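LEOA (Escherichia coli, PDB 4AUR) is a bacterial dynamin from enterotoxigenic E. coli that probably binds and hydrolyses GTP and is thought to act on membranes, as other dynamins do. Local coordinates at residues V145-P150 / F174-M179; Q20-L25 / K41-I46; I319-L324 / T386-R391; D121-M126 / S156-W161. One frame throughout, in Å; residues are numbered along the deposited sequence.

From the N terminus, contact 2 comes first: it brings helix 38-51 back along helix 3-30 and closes a short antiparallel hairpin. The next two contacts belong to the GTPase part and cross. Contact 4 opens at 121-126, contact 1 opens at 145-150, contact 4 then closes at helix 156-165 and contact 1 at strand 172-177. Helix 156-165 lies between the two strands of contact 1 in the chain, so one beta-alpha-beta unit serves both contacts, whose centres are about 20 Å apart. Contact 3 closes last, pairing helices 275-343 and 368-408 far along the helical part, with its centre about 93 Å from that of contact 1.

Contact 1 of 4, residues V145-P150 / F174-M179; sequences VDATNP and FVINKM
Val145 and Ile176 sit side by side on the same face of the sheet, their branches slanting past each other with Val145 CG2 3.9 Å from Ile176 CG1. With chi1 of Ile176 at -57°, CG1 lies beside the backbone N and faces Val145, while CG2, anti to that N, reaches the other segment, 3.7 Å from Ala147 CA. Beneath, the strands run parallel: Val145 N donates to Val175 O at 3.0 Å, and Asn177 N to Val145 O at 3.2 Å. Asp146, the last residue of its strand, starts an Asx turn. Its OD1 takes the N-H of Thr148 on the anti lone pair at 2.9 Å and the Thr148 hydroxyl from above the carboxylate plane, fixing the group's rotation. OD2 faces Lys178 NZ at 3.7 Å, a long salt bridge; the lysine also bonds to Ser63 O. Asn177 ND2 bonds to Asp64 O, and its OD1 to Ser227 N. Asn177, Lys178 and Met179 begin an N-K-x-D sequence, the G4 motif that in GTPases reads the guanine base. Here it starts on the last residue of the second strand of a beta-alpha-beta unit and runs into the loop beyond, next to the probable P-loop, as expected of a P-loop GTPase fold.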
loop_
_atom_site.group_PDB
_atom_site.type_symbol
_atom_site.label_atom_id
_atom_site.label_comp_id
_atom_site.label_asym_id
_atom_site.label_seq_id
_atom_site.Cartn_x
_atom_site.Cartn_y
_atom_site.Cartn_z
ATOM N N VAL A 145 28.208 33.733 29.093
ATOM C CA VAL A 145 29.656 33.721 29.376
ATOM C C VAL A 145 30.321 35.077 29.049
ATOM O O VAL A 145 29.625 36.057 28.745
ATOM C CB VAL A 145 30.359 32.572 28.628
ATOM C CG1 VAL A 145 29.733 31.246 29.016
ATOM C CG2 VAL A 145 30.306 32.779 27.128
ATOM N N ASP A 146 31.657 35.123 29.142
ATOM C CA ASP A 146 32.421 36.357 28.998
ATOM C C ASP A 146 33.049 36.409 27.642
ATOM O O ASP A 146 33.398 35.390 27.058
ATOM C CB ASP A 146 33.513 36.480 30.084
ATOM C CG ASP A 146 33.886 37.952 30.400
ATOM O OD1 ASP A 146 34.579 38.590 29.577
ATOM O OD2 ASP A 146 33.485 38.468 31.481
ATOM N N ALA A 147 33.204 37.619 27.145
ATOM C CA ALA A 147 33.846 37.834 25.871
ATOM C C ALA A 147 35.378 37.709 25.944
ATOM O O ALA A 147 36.012 37.177 25.027
ATOM C CB ALA A 147 33.466 39.206 25.370
ATOM N N THR A 148 35.972 38.237 27.012
ATOM C CA THR A 148 37.432 38.221 27.149
ATOM C C THR A 148 37.963 36.797 27.263
ATOM O O THR A 148 38.886 36.420 26.557
ATOM C CB THR A 148 37.916 39.041 28.369
ATOM O OG1 THR A 148 37.172 38.669 29.541
ATOM C CG2 THR A 148 37.734 40.529 28.117
ATOM N N ASN A 149 37.369 36.017 28.161
ATOM C CA ASN A 149 37.794 34.639 28.401
ATOM C C ASN A 149 36.558 33.728 28.559
ATOM O O ASN A 149 36.176 33.375 29.682
ATOM C CB ASN A 149 38.702 34.592 29.638
ATOM C CG ASN A 149 39.123 33.183 30.016
ATOM O OD1 ASN A 149 39.343 32.319 29.158
ATOM N ND2 ASN A 149 39.243 32.946 31.314
ATOM N N PRO A 150 35.911 33.378 27.429
ATOM C CA PRO A 150 34.633 32.649 27.436
ATOM C C PRO A 150 34.648 31.319 28.189
ATOM O O PRO A 150 35.420 30.424 27.855
ATOM C CB PRO A 150 34.347 32.420 25.946
ATOM C CG PRO A 150 35.639 32.657 25.253
ATOM C CD PRO A 150 36.307 33.724 26.055
ATOM N N PHE A 174 24.475 29.473 24.011
ATOM C CA PHE A 174 25.600 30.101 24.691
ATOM C C PHE A 174 25.738 31.525 24.191
ATOM O O PHE A 174 25.773 31.776 22.971
ATOM C CB PHE A 174 26.865 29.323 24.480
ATOM C CG PHE A 174 26.831 28.016 25.156
ATOM C CD1 PHE A 174 27.234 27.902 26.453
ATOM C CD2 PHE A 174 26.339 26.903 24.504
ATOM C CE1 PHE A 174 27.163 26.693 27.101
ATOM C CE2 PHE A 174 26.266 25.689 25.139
ATOM C CZ PHE A 174 26.677 25.589 26.447
ATOM N N VAL A 175 25.799 32.444 25.145
ATOM C CA VAL A 175 25.651 33.839 24.857
ATOM C C VAL A 175 26.926 34.505 25.276
ATOM O O VAL A 175 27.160 34.714 26.472
ATOM C CB VAL A 175 24.464 34.412 25.625
ATOM C CG1 VAL A 175 24.410 35.923 25.495
ATOM C CG2 VAL A 175 23.194 33.784 25.089
ATOM N N ILE A 176 27.775 34.802 24.288
ATOM C CA ILE A 176 29.046 35.434 24.574
ATOM C C ILE A 176 28.753 36.904 24.687
ATOM O O ILE A 176 28.437 37.553 23.691
ATOM C CB ILE A 176 30.123 35.165 23.539
ATOM C CG1 ILE A 176 30.341 33.666 23.372
ATOM C CG2 ILE A 176 31.405 35.784 24.032
ATOM C CD1 ILE A 176 31.208 33.272 22.185
ATOM N N ASN A 177 28.825 37.375 25.938
ATOM C CA ASN A 177 28.422 38.710 26.357
ATOM C C ASN A 177 29.610 39.633 26.643
ATOM O O ASN A 177 30.696 39.185 26.989
ATOM C CB ASN A 177 27.583 38.621 27.623
ATOM C CG ASN A 177 26.916 39.928 27.954
ATOM O OD1 ASN A 177 26.619 40.703 27.061
ATOM N ND2 ASN A 177 26.696 40.193 29.229
ATOM N N LYS A 178 29.362 40.930 26.525
ATOM C CA LYS A 178 30.376 41.976 26.658
ATOM C C LYS A 178 31.365 41.885 25.499
ATOM O O LYS A 178 32.566 41.824 25.709
ATOM C CB LYS A 178 31.124 41.897 27.992
ATOM C CG LYS A 178 30.251 41.977 29.234
ATOM C CD LYS A 178 30.871 41.188 30.368
ATOM C CE LYS A 178 30.419 41.673 31.730
ATOM N NZ LYS A 178 31.094 40.907 32.819
HETATM N N MSE A 179 30.868 41.869 24.272
HETATM C CA MSE A 179 31.779 41.850 23.139
HETATM C C MSE A 179 32.454 43.206 22.981
HETATM O O MSE A 179 33.542 43.304 22.385
HETATM C CB MSE A 179 31.026 41.342 21.923
HETATM C CG MSE A 179 30.841 39.839 22.076
HETATM SE SE MSE A 179 32.251 38.923 21.065
HETATM C CE MSE A 179 33.230 37.888 22.408
#

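Contact 2 of 4, residues Q20-L25 / K41-I46; sequences QLRGML and KVTSAI
Val42 of helix 38-51 meets Leu21, Arg22 and Leu25 of helix 3-30. Its CG2 branch is met by two leucines one turn apart, Leu21 through CD2 at 4.2 Å and Leu25 through CD1 at 4.1 Å, each side chain slanting across the valine. Val42 (chi1 164°, CG1 opposite the backbone N) turns CG2 to the leucines and CG1 to Arg22. This is the close, buried part of the contact, all methyl on methyl, and even here the contacts are no closer than 4.1 Å, in keeping with axes 10.2 Å apart; the segments run antiparallel, at 174°.

The other flank is polar and more open. Arg22 lays its aliphatic part beside the valine, CD 4.1 Å from Val42 CG1, then bends at chi3 and carries its guanidinium on to Thr43. Arg22 NH1 gives a hydrogen bond to Thr43 OG1 at 2.9 Å, rather bent at 140°, with the oxygen tilted somewhat from the guanidinium plane. The threonine hydroxyl is held from its own helix as well, bonded to Leu39 O one turn back, so OG1 stays in place for the arginine.

The leucine side of the hairpin rests on helix 275-343, where Leu21 and Leu25 touch Val282 and Val42 touches Met275. Met24 reaches helix 547-567, and Ile46 packs back on Ile15, Leu18 and Leu19 of helix 3-30.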
loop_
_atom_site.group_PDB
_atom_site.type_symbol
_atom_site.label_atom_id
_atom_site.label_comp_id
_atom_site.label_asym_id
_atom_site.label_seq_id
_atom_site.Cartn_x
_atom_site.Cartn_y
_atom_site.Cartn_z
ATOM N N GLN A 20 -5.268 16.019 16.560
ATOM C CA GLN A 20 -5.172 15.150 15.388
ATOM C C GLN A 20 -4.826 13.747 15.819
ATOM O O GLN A 20 -5.275 12.779 15.236
ATOM C CB GLN A 20 -4.091 15.639 14.446
ATOM C CG GLN A 20 -4.398 16.981 13.788
ATOM C CD GLN A 20 -3.129 17.731 13.440
ATOM O OE1 GLN A 20 -2.039 17.151 13.386
ATOM N NE2 GLN A 20 -3.259 19.023 13.205
ATOM N N LEU A 21 -4.005 13.644 16.855
ATOM C CA LEU A 21 -3.708 12.359 17.454
ATOM C C LEU A 21 -4.976 11.697 17.919
ATOM O O LEU A 21 -5.227 10.553 17.608
ATOM C CB LEU A 21 -2.734 12.521 18.611
ATOM C CG LEU A 21 -2.119 11.226 19.130
ATOM C CD1 LEU A 21 -1.505 10.477 17.962
ATOM C CD2 LEU A 21 -1.091 11.499 20.204
ATOM N N ARG A 22 -5.799 12.428 18.651
ATOM C CA ARG A 22 -7.114 11.934 19.087
ATOM C C ARG A 22 -7.956 11.439 17.934
ATOM O O ARG A 22 -8.620 10.440 18.050
ATOM C CB ARG A 22 -7.865 13.022 19.845
ATOM C CG ARG A 22 -8.538 12.493 21.101
ATOM C CD ARG A 22 -8.915 13.607 22.057
ATOM N NE ARG A 22 -9.853 14.543 21.449
ATOM C CZ ARG A 22 -10.422 15.551 22.081
ATOM N NH1 ARG A 22 -10.176 15.783 23.364
ATOM N NH2 ARG A 22 -11.246 16.336 21.424
ATOM N N GLY A 23 -7.917 12.152 16.820
ATOM C CA GLY A 23 -8.659 11.775 15.629
ATOM C C GLY A 23 -8.111 10.499 15.043
ATOM O O GLY A 23 -8.851 9.689 14.513
HETATM N N MSE A 24 -6.806 10.312 15.147
HETATM C CA MSE A 24 -6.170 9.156 14.559
HETATM C C MSE A 24 -6.556 7.989 15.399
HETATM O O MSE A 24 -6.765 6.904 14.860
HETATM C CB MSE A 24 -4.658 9.339 14.485
HETATM C CG MSE A 24 -4.286 10.272 13.357
HETATM SE SE MSE A 24 -2.317 10.249 13.173
HETATM C CE MSE A 24 -1.830 12.089 13.641
ATOM N N LEU A 25 -6.692 8.193 16.718
ATOM C CA LEU A 25 -7.097 7.107 17.633
ATOM C C LEU A 25 -8.508 6.620 17.419
ATOM O O LEU A 25 -8.775 5.431 17.493
ATOM C CB LEU A 25 -6.986 7.556 19.066
ATOM C CG LEU A 25 -5.545 7.597 19.563
ATOM C CD1 LEU A 25 -5.386 8.554 20.736
ATOM C CD2 LEU A 25 -5.069 6.203 19.938
ATOM N N LYS A 41 -6.461 9.842 27.892
ATOM C CA LYS A 41 -5.098 10.227 28.274
ATOM C C LYS A 41 -4.707 11.456 27.487
ATOM O O LYS A 41 -4.216 12.424 28.053
ATOM C CB LYS A 41 -4.099 9.124 28.003
ATOM C CG LYS A 41 -4.313 7.851 28.803
ATOM C CD LYS A 41 -3.567 7.861 30.118
ATOM C CE LYS A 41 -3.852 6.604 30.923
ATOM N NZ LYS A 41 -5.069 6.758 31.773
ATOM N N VAL A 42 -4.965 11.426 26.181
ATOM C CA VAL A 42 -4.628 12.561 25.301
ATOM C C VAL A 42 -5.341 13.864 25.676
ATOM O O VAL A 42 -4.712 14.914 25.745
ATOM C CB VAL A 42 -4.874 12.205 23.826
ATOM C CG1 VAL A 42 -4.907 13.445 22.942
ATOM C CG2 VAL A 42 -3.803 11.239 23.348
ATOM N N THR A 43 -6.649 13.803 25.897
ATOM C CA THR A 43 -7.392 14.958 26.421
ATOM C C THR A 43 -6.752 15.565 27.687
ATOM O O THR A 43 -6.514 16.763 27.740
ATOM C CB THR A 43 -8.839 14.573 26.755
ATOM O OG1 THR A 43 -9.476 14.064 25.589
ATOM C CG2 THR A 43 -9.625 15.768 27.252
ATOM N N SER A 44 -6.455 14.731 28.686
ATOM C CA SER A 44 -5.727 15.176 29.885
ATOM C C SER A 44 -4.433 15.927 29.562
ATOM O O SER A 44 -4.158 16.989 30.134
ATOM C CB SER A 44 -5.389 13.994 30.807
ATOM O OG SER A 44 -6.550 13.383 31.366
ATOM N N ALA A 45 -3.628 15.393 28.658
ATOM C CA ALA A 45 -2.371 16.050 28.320
ATOM C C ALA A 45 -2.623 17.393 27.659
ATOM O O ALA A 45 -1.832 18.315 27.819
ATOM C CB ALA A 45 -1.506 15.169 27.436
ATOM N N ILE A 46 -3.720 17.518 26.923
ATOM C CA ILE A 46 -4.062 18.819 26.349
ATOM C C ILE A 46 -4.356 19.843 27.437
ATOM O O ILE A 46 -3.924 20.991 27.350
ATOM C CB ILE A 46 -5.250 18.732 25.403
ATOM C CG1 ILE A 46 -4.773 18.146 24.064
ATOM C CG2 ILE A 46 -5.831 20.105 25.172
ATOM C CD1 ILE A 46 -5.880 17.560 23.224
#

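Contact 3 of 4, residues I319-L324 / T386-R391; sequences IEVKRL and TAVSQR
The apolar part centres on Val388, which points from helix 368-408 at helix 275-343 and is shared by Val321 and Leu324. Its CG1 branch, anti to the backbone N (chi1 161°), meets Val321 CG2 at 4.0 Å. The CG2 branch has Leu324 CD1 at 4.4 Å, a light touch. Little surface is buried between the segments. The helices pass as antiparallel neighbours, at 171° and with axes 10.1 Å apart over these residues.

The charged part lies beside that valine, at the more exposed Glu320 and Arg391. Glu320, its chain extended beyond CG, passes over the valine methyl, CD 3.7 Å from Val388 CG2, on its way to Arg391, where OE1 stands 3.7 Å from NH1. This is a long salt bridge, better read as an electrostatic pairing than as a firm bond. Val321 and Glu320 each slant past Val388. Glu320 and Arg391 meet at roughly a right angle, yet their flat ends are turned only 23° apart, and OE1 approaches the guanidinium at its edge. Arg391 bends at chi3 so that one face of the guanidinium is turned back on its own helix, above Ala387 O and Val388 CA.

Away from this surface, Ser389 OG donates to Thr386 O at 3.0 Å within the same helix. Leu324 also packs on Phe381 and Gln384, further along the partner helix. Farther out, Val321 packs on Met524 and Phe525 of helix 521-528, and Ser389 on Gln531, Ile532 and Met535 of helix 530-544, so the pair forms part of a larger helical bundle.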
loop_
_atom_site.group_PDB
_atom_site.type_symbol
_atom_site.label_atom_id
_atom_site.label_comp_id
_atom_site.label_asym_id
_atom_site.label_seq_id
_atom_site.Cartn_x
_atom_site.Cartn_y
_atom_site.Cartn_z
ATOM N N ILE A 319 -18.023 -18.014 -27.928
ATOM C CA ILE A 319 -18.170 -17.447 -29.272
ATOM C C ILE A 319 -17.323 -18.216 -30.278
ATOM O O ILE A 319 -17.720 -18.405 -31.414
ATOM C CB ILE A 319 -17.748 -15.980 -29.277
ATOM C CG1 ILE A 319 -18.896 -15.127 -28.796
ATOM C CG2 ILE A 319 -17.300 -15.506 -30.661
ATOM C CD1 ILE A 319 -18.481 -13.707 -28.481
ATOM N N GLU A 320 -16.148 -18.656 -29.853
ATOM C CA GLU A 320 -15.274 -19.375 -30.732
ATOM C C GLU A 320 -15.799 -20.779 -31.051
ATOM O O GLU A 320 -15.840 -21.184 -32.203
ATOM C CB GLU A 320 -13.874 -19.453 -30.148
ATOM C CG GLU A 320 -12.864 -19.734 -31.230
ATOM C CD GLU A 320 -11.447 -19.765 -30.726
ATOM O OE1 GLU A 320 -11.190 -19.158 -29.649
ATOM O OE2 GLU A 320 -10.611 -20.392 -31.433
ATOM N N VAL A 321 -16.206 -21.515 -30.036
ATOM C CA VAL A 321 -16.769 -22.818 -30.243
ATOM C C VAL A 321 -17.991 -22.750 -31.137
ATOM O O VAL A 321 -18.143 -23.583 -32.024
ATOM C CB VAL A 321 -17.120 -23.451 -28.903
ATOM C CG1 VAL A 321 -18.074 -24.646 -29.059
ATOM C CG2 VAL A 321 -15.823 -23.847 -28.205
ATOM N N LYS A 322 -18.855 -21.774 -30.927
ATOM C CA LYS A 322 -19.989 -21.630 -31.799
ATOM C C LYS A 322 -19.537 -21.486 -33.250
ATOM O O LYS A 322 -20.137 -22.064 -34.145
ATOM C CB LYS A 322 -20.832 -20.437 -31.380
ATOM C CG LYS A 322 -21.770 -20.739 -30.221
ATOM C CD LYS A 322 -22.106 -19.500 -29.417
ATOM C CE LYS A 322 -23.377 -19.733 -28.620
ATOM N NZ LYS A 322 -23.492 -18.889 -27.396
ATOM N N ARG A 323 -18.461 -20.746 -33.476
ATOM C CA ARG A 323 -17.972 -20.516 -34.816
ATOM C C ARG A 323 -17.442 -21.797 -35.440
ATOM O O ARG A 323 -17.648 -22.056 -36.629
ATOM C CB ARG A 323 -16.901 -19.428 -34.847
ATOM C CG ARG A 323 -17.033 -18.533 -36.077
ATOM C CD ARG A 323 -15.837 -17.619 -36.338
ATOM N NE ARG A 323 -15.316 -16.995 -35.121
ATOM C CZ ARG A 323 -14.198 -17.374 -34.494
ATOM N NH1 ARG A 323 -13.455 -18.386 -34.968
ATOM N NH2 ARG A 323 -13.810 -16.739 -33.381
ATOM N N LEU A 324 -16.778 -22.616 -34.635
ATOM C CA LEU A 324 -16.317 -23.926 -35.094
ATOM C C LEU A 324 -17.464 -24.894 -35.359
ATOM O O LEU A 324 -17.406 -25.670 -36.291
ATOM C CB LEU A 324 -15.386 -24.545 -34.070
ATOM C CG LEU A 324 -14.128 -23.748 -33.812
ATOM C CD1 LEU A 324 -13.374 -24.321 -32.635
ATOM C CD2 LEU A 324 -13.256 -23.694 -35.053
ATOM N N THR A 386 -11.959 -28.727 -27.870
ATOM C CA THR A 386 -11.263 -29.085 -26.618
ATOM C C THR A 386 -10.030 -28.176 -26.394
ATOM O O THR A 386 -9.705 -27.852 -25.276
ATOM C CB THR A 386 -10.870 -30.595 -26.584
ATOM O OG1 THR A 386 -12.048 -31.398 -26.411
ATOM C CG2 THR A 386 -9.898 -30.903 -25.438
ATOM N N ALA A 387 -9.360 -27.748 -27.451
ATOM C CA ALA A 387 -8.208 -26.875 -27.286
ATOM C C ALA A 387 -8.615 -25.480 -26.846
ATOM O O ALA A 387 -7.828 -24.807 -26.195
ATOM C CB ALA A 387 -7.398 -26.802 -28.570
ATOM N N VAL A 388 -9.815 -25.040 -27.217
ATOM C CA VAL A 388 -10.337 -23.742 -26.789
ATOM C C VAL A 388 -10.523 -23.744 -25.281
ATOM O O VAL A 388 -10.113 -22.821 -24.578
ATOM C CB VAL A 388 -11.687 -23.416 -27.479
ATOM C CG1 VAL A 388 -12.476 -22.325 -26.741
ATOM C CG2 VAL A 388 -11.441 -23.002 -28.928
ATOM N N SER A 389 -11.137 -24.804 -24.789
ATOM C CA SER A 389 -11.385 -24.942 -23.379
ATOM C C SER A 389 -10.076 -25.108 -22.611
ATOM O O SER A 389 -9.996 -24.796 -21.412
ATOM C CB SER A 389 -12.294 -26.140 -23.129
ATOM O OG SER A 389 -11.499 -27.276 -22.951
ATOM N N GLN A 390 -9.047 -25.591 -23.294
ATOM C CA GLN A 390 -7.766 -25.696 -22.670
ATOM C C GLN A 390 -7.071 -24.356 -22.538
ATOM O O GLN A 390 -6.389 -24.127 -21.559
ATOM C CB GLN A 390 -6.859 -26.659 -23.416
ATOM C CG GLN A 390 -5.777 -27.253 -22.509
ATOM C CD GLN A 390 -6.233 -28.505 -21.767
ATOM O OE1 GLN A 390 -7.261 -29.120 -22.082
ATOM N NE2 GLN A 390 -5.451 -28.896 -20.782
ATOM N N ARG A 391 -7.217 -23.486 -23.523
ATOM C CA ARG A 391 -6.649 -22.146 -23.429
ATOM C C ARG A 391 -7.365 -21.309 -22.384
ATOM O O ARG A 391 -6.772 -20.419 -21.788
ATOM C CB ARG A 391 -6.691 -21.426 -24.769
ATOM C CG ARG A 391 -5.503 -21.774 -25.645
ATOM C CD ARG A 391 -5.511 -21.026 -26.971
ATOM N NE ARG A 391 -6.136 -21.824 -28.025
ATOM C CZ ARG A 391 -7.325 -21.588 -28.565
ATOM N NH1 ARG A 391 -8.078 -20.547 -28.181
ATOM N NH2 ARG A 391 -7.762 -22.416 -29.504
#

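Contact 4 of 4, residues D121-M126 / S156-W161; sequences DGRLVM and SDIVKW
Arg123 and Met126 belong to the loop that follows a D-T-P-G sequence at the end of strand 104-108, the place of switch II in a GTPase, and they pack on Asp157, Ile158 and Trp161 of helix 156-165. The backbone makes a type I turn from Gly122 to Val125, and Met126 follows it directly.

Met126, present as selenomethionine, lies on the indole of Trp161. Its CB stands over the face of the five-membered ring, 3.8 Å from the centroid and only 11° off the normal, a CH-pi contact. The chain then runs on across the ring, so that SE comes in obliquely at 4.3 Å from the same centroid, a Met-aromatic contact. Beyond the ring, SE also touches Ile158 CG1 at 4.0 Å. Trp161 NE1 gives a weak, strongly bent hydrogen bond to Met126 O at 2.9 Å; the oxygen lies well out of the indole plane, on the side of Met126 CB, which accounts for the bend. It also accepts from Arg132 NH1.

Asp157, one turn before Trp161 on the helix, forms a salt bridge with Arg123 of the loop, OD1 to NH1 at 2.8 Å. Guanidinium and carboxylate are nearly coplanar, 15° between planes, and the acid meets the arginine at its edge. Asp157 holds its CG between the backbone N and carbonyl carbon (chi1 58°), which presents the carboxylate to the loop. A second, weak bond ties NH1 to Ser154 O, while Ile158 CD1 lies 3.8 Å from NH2.

Because residues 114-120 are missing and Asp121 and Gly122 are poorly ordered, order resumes about where these contacts start. A poorly ordered loop whose far end packs on the neighbouring helix is consistent with a switch II region.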
loop_
_atom_site.group_PDB
_atom_site.type_symbol
_atom_site.label_atom_id
_atom_site.label_comp_id
_atom_site.label_asym_id
_atom_site.label_seq_id
_atom_site.Cartn_x
_atom_site.Cartn_y
_atom_site.Cartn_z
ATOM N N ASP A 121 30.757 22.041 46.233
ATOM C CA ASP A 121 29.794 21.315 47.066
ATOM C C ASP A 121 28.443 22.027 47.127
ATOM O O ASP A 121 27.506 21.564 47.785
ATOM C CB ASP A 121 30.359 21.123 48.472
ATOM C CG ASP A 121 31.689 20.388 48.465
ATOM O OD1 ASP A 121 31.733 19.245 47.955
ATOM O OD2 ASP A 121 32.688 20.967 48.946
ATOM N N GLY A 122 28.371 23.175 46.452
ATOM C CA GLY A 122 27.106 23.716 45.961
ATOM C C GLY A 122 26.727 22.973 44.690
ATOM O O GLY A 122 25.647 23.194 44.137
ATOM N N ARG A 123 27.640 22.095 44.245
ATOM C CA ARG A 123 27.455 21.183 43.101
ATOM C C ARG A 123 26.576 19.955 43.385
ATOM O O ARG A 123 26.513 19.032 42.576
ATOM C CB ARG A 123 28.836 20.723 42.575
ATOM C CG ARG A 123 29.360 21.560 41.410
ATOM C CD ARG A 123 30.739 22.162 41.637
ATOM N NE ARG A 123 30.728 23.583 41.277
ATOM C CZ ARG A 123 30.917 24.073 40.055
ATOM N NH1 ARG A 123 31.163 23.275 39.025
ATOM N NH2 ARG A 123 30.871 25.386 39.864
ATOM N N LEU A 124 25.909 19.933 44.534
ATOM C CA LEU A 124 24.950 18.880 44.835
ATOM C C LEU A 124 23.631 19.103 44.104
ATOM O O LEU A 124 22.925 18.143 43.809
ATOM C CB LEU A 124 24.696 18.776 46.347
ATOM C CG LEU A 124 25.558 17.751 47.092
ATOM C CD1 LEU A 124 25.213 17.772 48.580
ATOM C CD2 LEU A 124 25.404 16.338 46.511
ATOM N N VAL A 125 23.305 20.358 43.807
ATOM C CA VAL A 125 22.039 20.679 43.155
ATOM C C VAL A 125 21.938 20.111 41.740
ATOM O O VAL A 125 20.859 20.070 41.176
ATOM C CB VAL A 125 21.761 22.198 43.090
ATOM C CG1 VAL A 125 21.839 22.808 44.483
ATOM C CG2 VAL A 125 22.711 22.900 42.125
HETATM N N MSE A 126 23.052 19.669 41.173
HETATM C CA MSE A 126 23.036 19.105 39.843
HETATM C C MSE A 126 22.458 17.716 39.888
HETATM O O MSE A 126 22.006 17.184 38.866
HETATM C CB MSE A 126 24.458 19.115 39.316
HETATM C CG MSE A 126 24.998 20.541 39.218
HETATM SE SE MSE A 126 26.425 20.600 37.876
HETATM C CE MSE A 126 27.421 19.011 38.460
ATOM N N SER A 156 33.373 23.222 33.749
ATOM C CA SER A 156 33.345 22.034 32.913
ATOM C C SER A 156 32.130 21.171 33.188
ATOM O O SER A 156 31.408 20.802 32.278
ATOM C CB SER A 156 34.588 21.198 33.135
ATOM O OG SER A 156 35.703 21.788 32.521
ATOM N N ASP A 157 31.896 20.841 34.447
ATOM C CA ASP A 157 30.924 19.785 34.766
ATOM C C ASP A 157 29.458 20.263 34.662
ATOM O O ASP A 157 28.542 19.438 34.546
ATOM C CB ASP A 157 31.237 19.118 36.124
ATOM C CG ASP A 157 31.248 20.100 37.278
ATOM O OD1 ASP A 157 31.140 21.312 37.018
ATOM O OD2 ASP A 157 31.372 19.665 38.446
ATOM N N ILE A 158 29.267 21.583 34.657
ATOM C CA ILE A 158 27.972 22.205 34.493
ATOM C C ILE A 158 27.570 22.184 33.033
ATOM O O ILE A 158 26.422 21.899 32.678
ATOM C CB ILE A 158 28.023 23.663 34.933
ATOM C CG1 ILE A 158 28.359 23.756 36.421
ATOM C CG2 ILE A 158 26.696 24.345 34.652
ATOM C CD1 ILE A 158 28.532 25.182 36.912
ATOM N N VAL A 159 28.511 22.531 32.176
ATOM C CA VAL A 159 28.322 22.362 30.745
ATOM C C VAL A 159 28.000 20.902 30.403
ATOM O O VAL A 159 27.166 20.640 29.578
ATOM C CB VAL A 159 29.579 22.803 29.982
ATOM C CG1 VAL A 159 29.511 22.376 28.526
ATOM C CG2 VAL A 159 29.761 24.312 30.096
ATOM N N LYS A 160 28.660 19.957 31.050
ATOM C CA LYS A 160 28.391 18.543 30.829
ATOM C C LYS A 160 27.010 18.168 31.327
ATOM O O LYS A 160 26.303 17.372 30.729
ATOM C CB LYS A 160 29.438 17.704 31.556
ATOM C CG LYS A 160 29.385 16.236 31.210
ATOM C CD LYS A 160 30.517 15.455 31.849
ATOM C CE LYS A 160 30.644 14.073 31.215
ATOM N NZ LYS A 160 32.069 13.638 31.132
ATOM N N TRP A 161 26.639 18.738 32.458
ATOM C CA TRP A 161 25.341 18.480 33.069
ATOM C C TRP A 161 24.227 18.887 32.133
ATOM O O TRP A 161 23.284 18.171 31.954
ATOM C CB TRP A 161 25.264 19.293 34.349
ATOM C CG TRP A 161 24.026 19.146 35.116
ATOM C CD1 TRP A 161 23.472 17.998 35.553
ATOM C CD2 TRP A 161 23.187 20.211 35.577
ATOM N NE1 TRP A 161 22.337 18.274 36.251
ATOM C CE2 TRP A 161 22.138 19.628 36.278
ATOM C CE3 TRP A 161 23.226 21.610 35.451
ATOM C CZ2 TRP A 161 21.116 20.387 36.866
ATOM C CZ3 TRP A 161 22.218 22.360 36.034
ATOM C CH2 TRP A 161 21.174 21.745 36.731
#